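Local coordinates for protein annexin A8 (Homo sapiens, PDB 1W3W) that binds calcium and phospholipid membranes as a member of the annexin family and acts as an indirect inhibitor of the thromboplastin-specific complex in blood coagulation, at residues I117-L120 and A121-K125; C206-A210 and T211-R215; I228-S231 and I232-E235; M244-V247 and V248-Q252; H255-F258 and A259-Y263. One frame throughout, in Å; residues are numbered along the deposited sequence.

Contact 1 of 5, residues I117-L120 and A121-K125; sequences IEIL and ASRTK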
loop_
_atom_site.group_PDB
_atom_site.type_symbol
_atom_site.label_atom_id
_atom_site.label_comp_id
_atom_site.label_asym_id
_atom_site.label_seq_id
_atom_site.Cartn_x
_atom_site.Cartn_y
_atom_site.Cartn_z
ATOM N N ILE A 117 1.106 -2.873 8.329
ATOM C CA ILE A 117 -0.356 -2.850 8.464
ATOM C C ILE A 117 -1.046 -2.509 7.132
ATOM O O ILE A 117 -1.981 -3.191 6.702
ATOM C CB ILE A 117 -0.757 -1.811 9.554
ATOM C CG1 ILE A 117 -0.395 -2.346 10.948
ATOM C CG2 ILE A 117 -2.240 -1.455 9.469
ATOM C CD1 ILE A 117 -0.277 -1.287 12.036
ATOM N N GLU A 118 -0.579 -1.432 6.505
ATOM C CA GLU A 118 -1.147 -0.931 5.257
ATOM C C GLU A 118 -1.139 -2.003 4.193
ATOM O O GLU A 118 -2.154 -2.255 3.555
ATOM C CB GLU A 118 -0.360 0.303 4.790
ATOM C CG GLU A 118 -0.651 0.783 3.376
ATOM C CD GLU A 118 0.468 1.666 2.853
ATOM O OE1 GLU A 118 0.635 2.782 3.368
ATOM O OE2 GLU A 118 1.181 1.241 1.932
ATOM N N ILE A 119 0.006 -2.626 3.983
ATOM C CA ILE A 119 0.121 -3.602 2.918
ATOM C C ILE A 119 -0.693 -4.858 3.226
ATOM O O ILE A 119 -1.463 -5.328 2.371
ATOM C CB ILE A 119 1.581 -3.938 2.625
ATOM C CG1 ILE A 119 2.287 -2.689 2.098
ATOM C CG2 ILE A 119 1.657 -5.044 1.588
ATOM C CD1 ILE A 119 3.759 -2.868 1.867
ATOM N N LEU A 120 -0.561 -5.386 4.439
ATOM C CA LEU A 120 -1.247 -6.637 4.771
ATOM C C LEU A 120 -2.780 -6.492 4.790
ATOM O O LEU A 120 -3.501 -7.423 4.428
ATOM C CB LEU A 120 -0.731 -7.230 6.091
ATOM C CG LEU A 120 0.464 -8.187 5.946
ATOM C CD1 LEU A 120 1.597 -7.579 5.151
ATOM C CD2 LEU A 120 0.974 -8.670 7.299
ATOM N N ALA A 121 -3.277 -5.333 5.196
ATOM C CA ALA A 121 -4.719 -5.113 5.269
ATOM C C ALA A 121 -5.360 -4.746 3.933
ATOM O O ALA A 121 -6.543 -5.038 3.707
ATOM C CB ALA A 121 -5.029 -4.068 6.306
ATOM N N SER A 122 -4.612 -4.119 3.038
ATOM C CA SER A 122 -5.219 -3.562 1.826
ATOM C C SER A 122 -5.046 -4.466 0.609
ATOM O O SER A 122 -5.670 -4.245 -0.417
ATOM C CB SER A 122 -4.661 -2.170 1.539
ATOM O OG SER A 122 -3.281 -2.239 1.229
ATOM N N ARG A 123 -4.194 -5.484 0.711
ATOM C CA ARG A 123 -4.022 -6.414 -0.378
ATOM C C ARG A 123 -4.981 -7.597 -0.220
ATOM O O ARG A 123 -5.385 -7.938 0.889
ATOM C CB ARG A 123 -2.582 -6.909 -0.456
ATOM C CG ARG A 123 -1.660 -6.058 -1.282
ATOM C CD ARG A 123 -1.827 -4.587 -1.108
ATOM N NE ARG A 123 -0.819 -3.834 -1.847
ATOM C CZ ARG A 123 -0.545 -2.558 -1.632
ATOM N NH1 ARG A 123 -1.200 -1.879 -0.708
ATOM N NH2 ARG A 123 0.404 -1.963 -2.339
ATOM N N THR A 124 -5.340 -8.198 -1.347
ATOM C CA THR A 124 -6.173 -9.382 -1.365
ATOM C C THR A 124 -5.306 -10.571 -1.036
ATOM O O THR A 124 -4.082 -10.513 -1.112
ATOM C CB THR A 124 -6.787 -9.649 -2.764
ATOM O OG1 THR A 124 -5.743 -9.929 -3.691
ATOM C CG2 THR A 124 -7.491 -8.434 -3.364
ATOM N N LYS A 125 -5.967 -11.681 -0.754
ATOM C CA LYS A 125 -5.275 -12.929 -0.475
ATOM C C LYS A 125 -4.324 -13.322 -1.598
ATOM O O LYS A 125 -3.200 -13.735 -1.335
ATOM C CB LYS A 125 -6.298 -14.062 -0.219
ATOM C CG LYS A 125 -5.673 -15.442 -0.154
ATOM C CD LYS A 125 -5.044 -15.763 1.203
ATOM C CE LYS A 125 -3.740 -14.976 1.555
ATOM N NZ LYS A 125 -2.555 -15.238 0.677
HETATM O O HOH W 1 0.094 0.703 -0.460
HETATM O O HOH W 2 -5.603 -8.698 3.438
#
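The guanidinium of Arg123 folds back along the last turn of helix 113-122, which it follows, lying obliquely against Ile119 CA and Glu118 O, with Ser122 OG and a water at its edge and in its plane. Arg123 NH1 donates to Ser122 OG at 2.9 Å and to the water, which donates to Glu118 OE2. NH2 is salt-bridged to Glu98, while the Glu118 carboxylate is salt-bridged to Arg278 and Arg261. With chi1 at 65°, Ser122 OG sits between the backbone N and the carbonyl carbon and bends back onto Glu118 O, 2.6 Å away. That carbonyl oxygen is gripped twice, since Ser122 N (3.1 Å) reaches it from the opposite face of its plane. With an alanine here, Glu118 O would lose its hydroxyl donor, and Arg123 NH1, short of one acceptor, is likely to be less firmly fixed in rotation. Arg123 N still bonds to Ile119 O at 3.2 Å as helical geometry ends, and a second water lies 2.7 Å from both Leu120 O and Arg123 O. Thr124 caps the next helix through OG1, accepting from Gln127 N. The turn belongs to the second annexin repeat, and the Glu118 pairs join it to the fourth.

Contact 2 of 5, residues C206-A210 and T211-R215; sequences CTRSA and THLLR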
loop_
_atom_site.group_PDB
_atom_site.type_symbol
_atom_site.label_atom_id
_atom_site.label_comp_id
_atom_site.label_asym_id
_atom_site.label_seq_id
_atom_site.Cartn_x
_atom_site.Cartn_y
_atom_site.Cartn_z
ATOM N N CYS A 206 -10.235 -10.799 10.748
ATOM C CA CYS A 206 -9.209 -11.352 9.858
ATOM C C CYS A 206 -9.621 -12.616 9.076
ATOM O O CYS A 206 -9.137 -12.819 7.972
ATOM C CB CYS A 206 -7.859 -11.519 10.596
ATOM S SG CYS A 206 -7.735 -12.771 11.909
ATOM N N THR A 207 -10.550 -13.425 9.588
ATOM C CA THR A 207 -10.948 -14.672 8.898
ATOM C C THR A 207 -12.232 -14.588 8.060
ATOM O O THR A 207 -12.455 -15.435 7.202
ATOM C CB THR A 207 -11.075 -15.854 9.896
ATOM O OG1 THR A 207 -12.104 -15.586 10.853
ATOM C CG2 THR A 207 -9.808 -15.999 10.727
ATOM N N ARG A 208 -13.078 -13.591 8.290
ATOM C CA ARG A 208 -14.328 -13.470 7.529
ATOM C C ARG A 208 -14.119 -12.719 6.235
ATOM O O ARG A 208 -13.241 -11.884 6.129
ATOM C CB ARG A 208 -15.398 -12.752 8.350
ATOM C CG ARG A 208 -15.708 -13.437 9.648
ATOM C CD ARG A 208 -16.306 -14.815 9.485
ATOM N NE ARG A 208 -16.776 -15.285 10.779
ATOM C CZ ARG A 208 -16.299 -16.336 11.449
ATOM N NH1 ARG A 208 -15.346 -17.123 10.941
ATOM N NH2 ARG A 208 -16.814 -16.627 12.639
ATOM N N SER A 209 -14.960 -12.998 5.254
ATOM C CA SER A 209 -14.918 -12.282 3.995
ATOM C C SER A 209 -15.400 -10.846 4.149
ATOM O O SER A 209 -16.117 -10.531 5.097
ATOM C CB SER A 209 -15.789 -13.001 2.969
ATOM O OG SER A 209 -17.161 -12.902 3.295
ATOM N N ALA A 210 -15.005 -9.985 3.210
ATOM C CA ALA A 210 -15.440 -8.586 3.204
ATOM C C ALA A 210 -16.959 -8.466 3.191
ATOM O O ALA A 210 -17.532 -7.657 3.904
ATOM C CB ALA A 210 -14.850 -7.844 2.008
ATOM N N THR A 211 -17.611 -9.285 2.375
ATOM C CA THR A 211 -19.061 -9.235 2.238
ATOM C C THR A 211 -19.791 -9.633 3.533
ATOM O O THR A 211 -20.803 -9.034 3.920
ATOM C CB THR A 211 -19.471 -10.174 1.081
ATOM O OG1 THR A 211 -18.801 -9.759 -0.127
ATOM C CG2 THR A 211 -20.944 -10.036 0.771
ATOM N N HIS A 212 -19.270 -10.660 4.184
ATOM C CA HIS A 212 -19.771 -11.093 5.481
ATOM C C HIS A 212 -19.552 -9.985 6.515
ATOM O O HIS A 212 -20.448 -9.679 7.278
ATOM C CB HIS A 212 -19.059 -12.376 5.909
ATOM C CG HIS A 212 -19.452 -12.869 7.266
ATOM N ND1 HIS A 212 -20.229 -13.992 7.451
ATOM C CD2 HIS A 212 -19.168 -12.399 8.504
ATOM C CE1 HIS A 212 -20.395 -14.200 8.745
ATOM N NE2 HIS A 212 -19.772 -13.240 9.407
ATOM N N LEU A 213 -18.376 -9.365 6.499
ATOM C CA LEU A 213 -18.035 -8.345 7.495
ATOM C C LEU A 213 -18.919 -7.128 7.363
ATOM O O LEU A 213 -19.308 -6.545 8.368
ATOM C CB LEU A 213 -16.569 -7.930 7.399
ATOM C CG LEU A 213 -15.550 -8.889 8.019
ATOM C CD1 LEU A 213 -14.163 -8.364 7.738
ATOM C CD2 LEU A 213 -15.758 -9.073 9.498
ATOM N N LEU A 214 -19.280 -6.760 6.134
ATOM C CA LEU A 214 -20.189 -5.622 5.952
ATOM C C LEU A 214 -21.519 -5.865 6.629
ATOM O O LEU A 214 -22.100 -4.948 7.230
ATOM C CB LEU A 214 -20.402 -5.307 4.475
ATOM C CG LEU A 214 -19.170 -4.649 3.841
ATOM C CD1 LEU A 214 -19.254 -4.691 2.322
ATOM C CD2 LEU A 214 -19.040 -3.232 4.337
ATOM N N ARG A 215 -22.015 -7.094 6.527
ATOM C CA ARG A 215 -23.249 -7.448 7.216
ATOM C C ARG A 215 -23.041 -7.481 8.740
ATOM O O ARG A 215 -23.927 -7.096 9.481
ATOM C CB ARG A 215 -23.785 -8.781 6.699
ATOM C CG ARG A 215 -25.091 -9.222 7.335
ATOM C CD ARG A 215 -26.293 -8.417 6.885
ATOM N NE ARG A 215 -27.504 -9.231 6.969
ATOM C CZ ARG A 215 -27.931 -10.081 6.027
ATOM N NH1 ARG A 215 -27.261 -10.248 4.884
ATOM N NH2 ARG A 215 -29.050 -10.766 6.233
#
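Arg208 and His212 lie side by side and point the same way across a tight helix-to-helix turn of the all-helical annexin fold, where helix 198-207 ends and helix 210-224 begins. The dense part of the turn is here. Arg208 CD sits over one face of the His212 imidazole, offset toward the rim and 4.0 Å from the ring centroid, in a CH-pi contact, and Arg208 CG comes within 3.8 Å of His212 CD2. The guanidinium does not stack on the ring: the two planes are 75° apart. Both polar ends instead converge on Asp182 OD1, which takes a salt bridge from Arg208 NE and a hydrogen bond from His212 NE2, so one carboxylate oxygen of helix 176-191 probably fixes the arginine chain and the ring rotation together. Leu213 adds to this packing, its CD2 3.9 Å from Arg208 CB. Ala210 and Thr211, partly exposed at the start of the new helix, make a looser margin; their side chains reach little more than neighbouring backbone within the turn, although Ala210 also packs on Thr251 and Thr211 on Val174. Ser209 is the N-cap. Leu213 N bonds to Ser209 O at 2.9 Å. Ser209 OG, held at chi1 69° between the backbone N and the carbonyl carbon, faces the first turn and accepts from His212 N at 3.2 Å with an N-H...O angle of 158°.

Contact 3 of 5, residues I228-S231 and I232-E235; sequences IEDS and IKSE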
loop_
_atom_site.group_PDB
_atom_site.type_symbol
_atom_site.label_atom_id
_atom_site.label_comp_id
_atom_site.label_asym_id
_atom_site.label_seq_id
_atom_site.Cartn_x
_atom_site.Cartn_y
_atom_site.Cartn_z
ATOM N N ILE A 228 -18.890 0.309 14.551
ATOM C CA ILE A 228 -17.734 -0.547 14.832
ATOM C C ILE A 228 -16.441 0.272 14.980
ATOM O O ILE A 228 -15.604 -0.041 15.809
ATOM C CB ILE A 228 -17.601 -1.685 13.764
ATOM C CG1 ILE A 228 -16.649 -2.781 14.240
ATOM C CG2 ILE A 228 -17.129 -1.168 12.438
ATOM C CD1 ILE A 228 -17.182 -3.574 15.379
ATOM N N GLU A 229 -16.303 1.341 14.196
ATOM C CA GLU A 229 -15.141 2.217 14.307
ATOM C C GLU A 229 -15.012 2.888 15.699
ATOM O O GLU A 229 -13.932 2.870 16.303
ATOM C CB GLU A 229 -15.074 3.254 13.156
ATOM C CG GLU A 229 -16.382 3.743 12.558
ATOM C CD GLU A 229 -16.937 2.865 11.433
ATOM O OE1 GLU A 229 -17.914 2.131 11.702
ATOM O OE2 GLU A 229 -16.428 2.917 10.279
ATOM N N ASP A 230 -16.110 3.435 16.209
ATOM C CA ASP A 230 -16.124 4.067 17.525
ATOM C C ASP A 230 -15.868 3.049 18.637
ATOM O O ASP A 230 -15.224 3.375 19.615
ATOM C CB ASP A 230 -17.435 4.817 17.771
ATOM C CG ASP A 230 -17.505 6.123 17.012
ATOM O OD1 ASP A 230 -18.594 6.719 16.935
ATOM O OD2 ASP A 230 -16.509 6.627 16.453
ATOM N N SER A 231 -16.334 1.817 18.462
ATOM C CA SER A 231 -16.064 0.757 19.428
ATOM C C SER A 231 -14.592 0.430 19.453
ATOM O O SER A 231 -13.999 0.390 20.508
ATOM C CB SER A 231 -16.874 -0.488 19.129
ATOM O OG SER A 231 -18.250 -0.226 19.333
ATOM N N ILE A 232 -13.991 0.235 18.289
ATOM C CA ILE A 232 -12.544 0.022 18.195
ATOM C C ILE A 232 -11.758 1.191 18.806
ATOM O O ILE A 232 -10.785 0.972 19.524
ATOM C CB ILE A 232 -12.124 -0.225 16.716
ATOM C CG1 ILE A 232 -12.675 -1.572 16.237
ATOM C CG2 ILE A 232 -10.605 -0.209 16.570
ATOM C CD1 ILE A 232 -12.722 -1.727 14.760
ATOM N N LYS A 233 -12.175 2.422 18.533
ATOM C CA LYS A 233 -11.468 3.610 19.043
ATOM C C LYS A 233 -11.526 3.706 20.563
ATOM O O LYS A 233 -10.586 4.197 21.189
ATOM C CB LYS A 233 -12.042 4.906 18.458
ATOM C CG LYS A 233 -11.620 5.206 17.027
ATOM C CD LYS A 233 -12.220 6.521 16.540
ATOM C CE LYS A 233 -12.048 6.698 15.050
ATOM N NZ LYS A 233 -12.529 8.042 14.571
ATOM N N SER A 234 -12.632 3.268 21.158
ATOM C CA SER A 234 -12.782 3.361 22.610
ATOM C C SER A 234 -12.174 2.159 23.323
ATOM O O SER A 234 -11.796 2.279 24.484
ATOM C CB SER A 234 -14.253 3.539 23.008
ATOM O OG SER A 234 -14.974 2.340 22.866
ATOM N N GLU A 235 -12.047 1.025 22.632
ATOM C CA GLU A 235 -11.618 -0.242 23.255
ATOM C C GLU A 235 -10.152 -0.623 23.034
ATOM O O GLU A 235 -9.633 -1.501 23.722
ATOM C CB GLU A 235 -12.490 -1.400 22.765
ATOM C CG GLU A 235 -13.888 -1.386 23.357
ATOM C CD GLU A 235 -14.892 -2.177 22.536
ATOM O OE1 GLU A 235 -14.473 -3.042 21.737
ATOM O OE2 GLU A 235 -16.110 -1.938 22.699
#
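Ser231 O is gripped by two firm donors from the following turn, Glu235 N at 3.0 Å and Ser234 OG at 3.2 Å, with Ser234 N adding a weak third bond. This is the C-terminal end of helix 228-235, a short helix of the annexin fold. Glu235 N approaches nearly along the C=O axis, whereas the Ser234 hydroxyl comes in from the flank, at a C=O...O angle of 118°; chi1 of 74° swings OG back over the preceding turn to reach it. Glu235 runs its chain past the same carbonyl, with CG and CD both 3.4 Å from Ser231 O and OE2 3.9 Å from Ser231 CB. Were this side chain cut back to that of an alanine, the backbone bond would stay but a gap is likely to open beside Ser231 and Phe201, which the glutamate also touches. Ser231 OG points elsewhere, to Tyr220 OH. On the exposed side, the charged ends of Asp230 and Lys233 remain 4.6 Å apart (OD2 to NZ), too far for a salt bridge. Ile232, buried, faces helix 238-252, packing on Met244 and Val248. Within the helix, the Ile228 and Ile232 side chains cross at a slant, CG1 of Ile228 lying 4.1 Å from CD1 of Ile232.

Contact 4 of 5, residues M244-V247 and V248-Q252; sequences MLTV and VKCTQ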
loop_
_atom_site.group_PDB
_atom_site.type_symbol
_atom_site.label_atom_id
_atom_site.label_comp_id
_atom_site.label_asym_id
_atom_site.label_seq_id
_atom_site.Cartn_x
_atom_site.Cartn_y
_atom_site.Cartn_z
ATOM N N MET A 244 -6.813 -2.610 13.211
ATOM C CA MET A 244 -8.257 -2.893 13.166
ATOM C C MET A 244 -9.038 -1.896 12.328
ATOM O O MET A 244 -9.829 -2.295 11.477
ATOM C CB MET A 244 -8.856 -2.970 14.576
ATOM C CG MET A 244 -8.525 -4.269 15.257
ATOM S SD MET A 244 -9.224 -4.474 16.901
ATOM C CE MET A 244 -8.575 -6.038 17.200
ATOM N N LEU A 245 -8.819 -0.608 12.564
ATOM C CA LEU A 245 -9.463 0.433 11.775
ATOM C C LEU A 245 -9.114 0.325 10.283
ATOM O O LEU A 245 -9.934 0.638 9.437
ATOM C CB LEU A 245 -9.104 1.828 12.298
ATOM C CG LEU A 245 -9.717 2.247 13.643
ATOM C CD1 LEU A 245 -9.045 3.520 14.164
ATOM C CD2 LEU A 245 -11.223 2.446 13.528
ATOM N N THR A 246 -7.893 -0.104 9.975
ATOM C CA THR A 246 -7.453 -0.248 8.590
ATOM C C THR A 246 -8.233 -1.371 7.924
ATOM O O THR A 246 -8.719 -1.212 6.808
ATOM C CB THR A 246 -5.952 -0.530 8.520
ATOM O OG1 THR A 246 -5.242 0.607 9.000
ATOM C CG2 THR A 246 -5.502 -0.660 7.100
ATOM N N VAL A 247 -8.383 -2.494 8.618
ATOM C CA VAL A 247 -9.198 -3.593 8.094
ATOM C C VAL A 247 -10.618 -3.115 7.827
ATOM O O VAL A 247 -11.170 -3.378 6.757
ATOM C CB VAL A 247 -9.190 -4.823 9.030
ATOM C CG1 VAL A 247 -10.169 -5.905 8.534
ATOM C CG2 VAL A 247 -7.818 -5.387 9.095
ATOM N N VAL A 248 -11.199 -2.384 8.766
ATOM C CA VAL A 248 -12.558 -1.876 8.610
ATOM C C VAL A 248 -12.678 -0.936 7.395
ATOM O O VAL A 248 -13.567 -1.106 6.550
ATOM C CB VAL A 248 -13.057 -1.170 9.912
ATOM C CG1 VAL A 248 -14.334 -0.428 9.666
ATOM C CG2 VAL A 248 -13.266 -2.188 11.026
ATOM N N LYS A 249 -11.760 0.024 7.281
ATOM C CA LYS A 249 -11.788 0.984 6.165
ATOM C C LYS A 249 -11.605 0.299 4.816
ATOM O O LYS A 249 -12.303 0.638 3.850
ATOM C CB LYS A 249 -10.715 2.057 6.356
ATOM C CG LYS A 249 -11.036 3.030 7.470
ATOM C CD LYS A 249 -9.842 3.887 7.806
ATOM C CE LYS A 249 -10.270 5.089 8.644
ATOM N NZ LYS A 249 -9.071 5.767 9.198
ATOM N N CYS A 250 -10.686 -0.668 4.745
ATOM C CA CYS A 250 -10.426 -1.400 3.502
ATOM C C CYS A 250 -11.617 -2.265 3.081
ATOM O O CYS A 250 -11.853 -2.491 1.900
ATOM C CB CYS A 250 -9.171 -2.254 3.637
ATOM S SG CYS A 250 -7.653 -1.266 3.612
ATOM N N THR A 251 -12.377 -2.727 4.060
ATOM C CA THR A 251 -13.568 -3.528 3.805
ATOM C C THR A 251 -14.685 -2.680 3.226
ATOM O O THR A 251 -15.370 -3.105 2.309
ATOM C CB THR A 251 -14.031 -4.169 5.132
ATOM O OG1 THR A 251 -13.051 -5.115 5.564
ATOM C CG2 THR A 251 -15.307 -4.980 4.953
ATOM N N GLN A 252 -14.865 -1.487 3.775
ATOM C CA GLN A 252 -15.930 -0.573 3.371
ATOM C C GLN A 252 -15.683 0.049 1.989
ATOM O O GLN A 252 -16.554 0.040 1.130
ATOM C CB GLN A 252 -16.069 0.539 4.411
ATOM C CG GLN A 252 -16.573 0.009 5.729
ATOM C CD GLN A 252 -16.543 1.030 6.843
ATOM O OE1 GLN A 252 -17.336 0.936 7.780
ATOM N NE2 GLN A 252 -15.633 1.993 6.758
#
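With OG1 beside its own backbone N and anti to the carbonyl carbon (chi1 -67°), Thr251 turns its hydroxyl back onto Val247 O, and Cys250, at chi1 -73°, likewise lays SG against Thr246 O. Thr251 OG1 donates to Val247 O at 2.8 Å from above the carbonyl plane, 36° out of it and so away from a lone pair. Thr251 N reaches Val247 O at 3.0 Å from the opposite face, giving this carbonyl two donors and tying the hydroxyl into the helix's own bonding. Thr251 CG2 is thereby left to pack on Ala210, Leu213 and Leu214 of helix 210-224. Cys250 SG lies 3.4 Å from Thr246 O and 4.1 Å from Thr246 CG2, a close van der Waals fit, while Thr246 OG1 turns back to Glu242 O. These residues occupy the last turns of helix 238-252, which closes the third annexin repeat, and its faces meet different neighbours: Thr246 and Cys250 look to helix 113-122, Met244 to helices 198-207 and 228-235, Val248 to helices 228-235 and 210-224. Val248 CG2 rests 3.5 Å from Met244 O, the carbonyl that accepts from Val248 N. On the partly exposed side Lys249 runs extended beyond CG, its CG 3.3 Å from Leu245 O, and carries NZ away from the helix to a salt bridge with Glu260 OE2.

Contact 5 of 5, residues H255-F258 and A259-Y263; sequences HSYF and AERLY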
loop_
_atom_site.group_PDB
_atom_site.type_symbol
_atom_site.label_atom_id
_atom_site.label_comp_id
_atom_site.label_asym_id
_atom_site.label_seq_id
_atom_site.Cartn_x
_atom_site.Cartn_y
_atom_site.Cartn_z
ATOM N N HIS A 255 -10.678 2.247 -2.119
ATOM C CA HIS A 255 -10.218 3.434 -2.831
ATOM C C HIS A 255 -10.209 4.642 -1.904
ATOM O O HIS A 255 -9.292 5.456 -1.928
ATOM C CB HIS A 255 -11.111 3.705 -4.053
ATOM C CG HIS A 255 -11.409 2.481 -4.860
ATOM N ND1 HIS A 255 -10.419 1.721 -5.443
ATOM C CD2 HIS A 255 -12.579 1.864 -5.150
ATOM C CE1 HIS A 255 -10.967 0.697 -6.075
ATOM N NE2 HIS A 255 -12.278 0.763 -5.912
ATOM N N SER A 256 -11.240 4.744 -1.082
ATOM C CA SER A 256 -11.333 5.775 -0.054
ATOM C C SER A 256 -10.225 5.630 1.012
ATOM O O SER A 256 -9.709 6.639 1.524
ATOM C CB SER A 256 -12.729 5.724 0.578
ATOM O OG SER A 256 -12.791 6.492 1.754
ATOM N N TYR A 257 -9.845 4.389 1.327
ATOM C CA TYR A 257 -8.746 4.140 2.264
ATOM C C TYR A 257 -7.442 4.759 1.743
ATOM O O TYR A 257 -6.713 5.440 2.476
ATOM C CB TYR A 257 -8.543 2.629 2.525
ATOM C CG TYR A 257 -7.217 2.352 3.208
ATOM C CD1 TYR A 257 -6.997 2.735 4.515
ATOM C CD2 TYR A 257 -6.164 1.747 2.521
ATOM C CE1 TYR A 257 -5.770 2.538 5.120
ATOM C CE2 TYR A 257 -4.947 1.541 3.124
ATOM C CZ TYR A 257 -4.756 1.921 4.418
ATOM O OH TYR A 257 -3.539 1.701 5.015
ATOM N N PHE A 258 -7.140 4.498 0.478
ATOM C CA PHE A 258 -5.904 5.003 -0.116
ATOM C C PHE A 258 -5.896 6.514 -0.204
ATOM O O PHE A 258 -4.850 7.119 -0.007
ATOM C CB PHE A 258 -5.627 4.361 -1.482
ATOM C CG PHE A 258 -5.193 2.931 -1.383
ATOM C CD1 PHE A 258 -5.945 1.925 -1.930
ATOM C CD2 PHE A 258 -4.026 2.595 -0.705
ATOM C CE1 PHE A 258 -5.545 0.589 -1.815
ATOM C CE2 PHE A 258 -3.633 1.281 -0.587
ATOM C CZ PHE A 258 -4.401 0.273 -1.147
ATOM N N ALA A 259 -7.046 7.124 -0.493
ATOM C CA ALA A 259 -7.145 8.587 -0.514
ATOM C C ALA A 259 -6.760 9.146 0.848
ATOM O O ALA A 259 -6.045 10.131 0.935
ATOM C CB ALA A 259 -8.554 9.047 -0.878
ATOM N N GLU A 260 -7.257 8.513 1.910
ATOM C CA GLU A 260 -7.043 8.982 3.280
ATOM C C GLU A 260 -5.598 8.791 3.715
ATOM O O GLU A 260 -5.033 9.612 4.438
ATOM C CB GLU A 260 -7.989 8.235 4.231
ATOM C CG GLU A 260 -7.922 8.693 5.678
ATOM C CD GLU A 260 -8.842 7.877 6.569
ATOM O OE1 GLU A 260 -10.073 8.008 6.454
ATOM O OE2 GLU A 260 -8.323 7.092 7.367
ATOM N N ARG A 261 -4.993 7.711 3.247
ATOM C CA ARG A 261 -3.600 7.447 3.500
ATOM C C ARG A 261 -2.723 8.538 2.891
ATOM O O ARG A 261 -1.789 9.028 3.521
ATOM C CB ARG A 261 -3.248 6.093 2.914
ATOM C CG ARG A 261 -2.055 5.521 3.469
ATOM C CD ARG A 261 -2.178 5.072 4.918
ATOM N NE ARG A 261 -0.943 4.385 5.196
ATOM C CZ ARG A 261 -0.195 4.543 6.275
ATOM N NH1 ARG A 261 -0.577 5.321 7.287
ATOM N NH2 ARG A 261 0.924 3.865 6.353
ATOM N N LEU A 262 -3.043 8.924 1.668
ATOM C CA LEU A 262 -2.301 9.962 0.972
ATOM C C LEU A 262 -2.485 11.319 1.655
ATOM O O LEU A 262 -1.520 12.048 1.837
ATOM C CB LEU A 262 -2.737 10.019 -0.488
ATOM C CG LEU A 262 -2.323 8.823 -1.348
ATOM C CD1 LEU A 262 -2.976 8.913 -2.706
ATOM C CD2 LEU A 262 -0.816 8.790 -1.480
ATOM N N TYR A 263 -3.717 11.633 2.042
ATOM C CA TYR A 263 -4.028 12.867 2.773
ATOM C C TYR A 263 -3.216 13.008 4.052
ATOM O O TYR A 263 -2.644 14.069 4.320
ATOM C CB TYR A 263 -5.520 12.918 3.107
ATOM C CG TYR A 263 -5.960 14.157 3.872
ATOM C CD1 TYR A 263 -6.093 15.388 3.229
ATOM C CD2 TYR A 263 -6.244 14.089 5.242
ATOM C CE1 TYR A 263 -6.495 16.523 3.930
ATOM C CE2 TYR A 263 -6.655 15.221 5.951
ATOM C CZ TYR A 263 -6.774 16.432 5.280
ATOM O OH TYR A 263 -7.173 17.544 5.969
HETATM O O HOH W 3 -11.393 5.897 4.365
#
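Four regular helical bonds join the segments, from Ala259 N to His255 O through Leu262 N to Phe258 O. On this frame the Tyr257 and Arg261 side chains run side by side in the same direction, with ring and guanidinium planes only 14° apart. The near-parallel planes do not make a stack, because the touching atoms meet obliquely: Tyr257 OH lies 3.6 Å from Arg261 CD and 3.7 Å from Arg261 NE. Arg261 CG is anti to the backbone N (chi1 -160°) and the chain then bends at chi2, which brings CD alongside the phenol and sends NE on to a salt bridge with Glu118 OE1. Tyr257 also sits over one face of the Phe258 ring, with its CD2 3.9 Å above that plane toward the rim. Leu262 CG packs 3.3 Å from Phe258 O, on the side that looks to helix 288-299. A water joins the two polar side chains one turn apart, lying 3.0 Å from Ser256 OG and donating to Glu260 OE1 at 3.3 Å; Glu260 OE2 is taken by Lys249. Helix 254-266 opens the fourth annexin repeat and leads into a calcium site: the Leu262 side chain is about 5 Å from that of Met266, which binds the metal with Gly268, Gly270 and Asp310, but about 12 Å from the calcium ion, near the site and not in it.

How the contacts relate
Along the chain the five contacts come in series. Contact 1 lies in the second annexin repeat, contacts 2, 3 and 4 in the third, and contact 5 in the fourth. Contact 4 is central to the group: its centre is about 10 Å from those of contacts 1 and 2 and about 12 Å from those of contacts 3 and 5, and it touches all four. Contacts 1 and 5 also meet, through Glu118 and Arg261. Contacts 2 and 3 do not touch, with nearest atoms about 7 Å apart, although their helices 210-224 and 228-235 are consecutive. Helix 238-252 thus packs within its own repeat and against helices of the second and fourth.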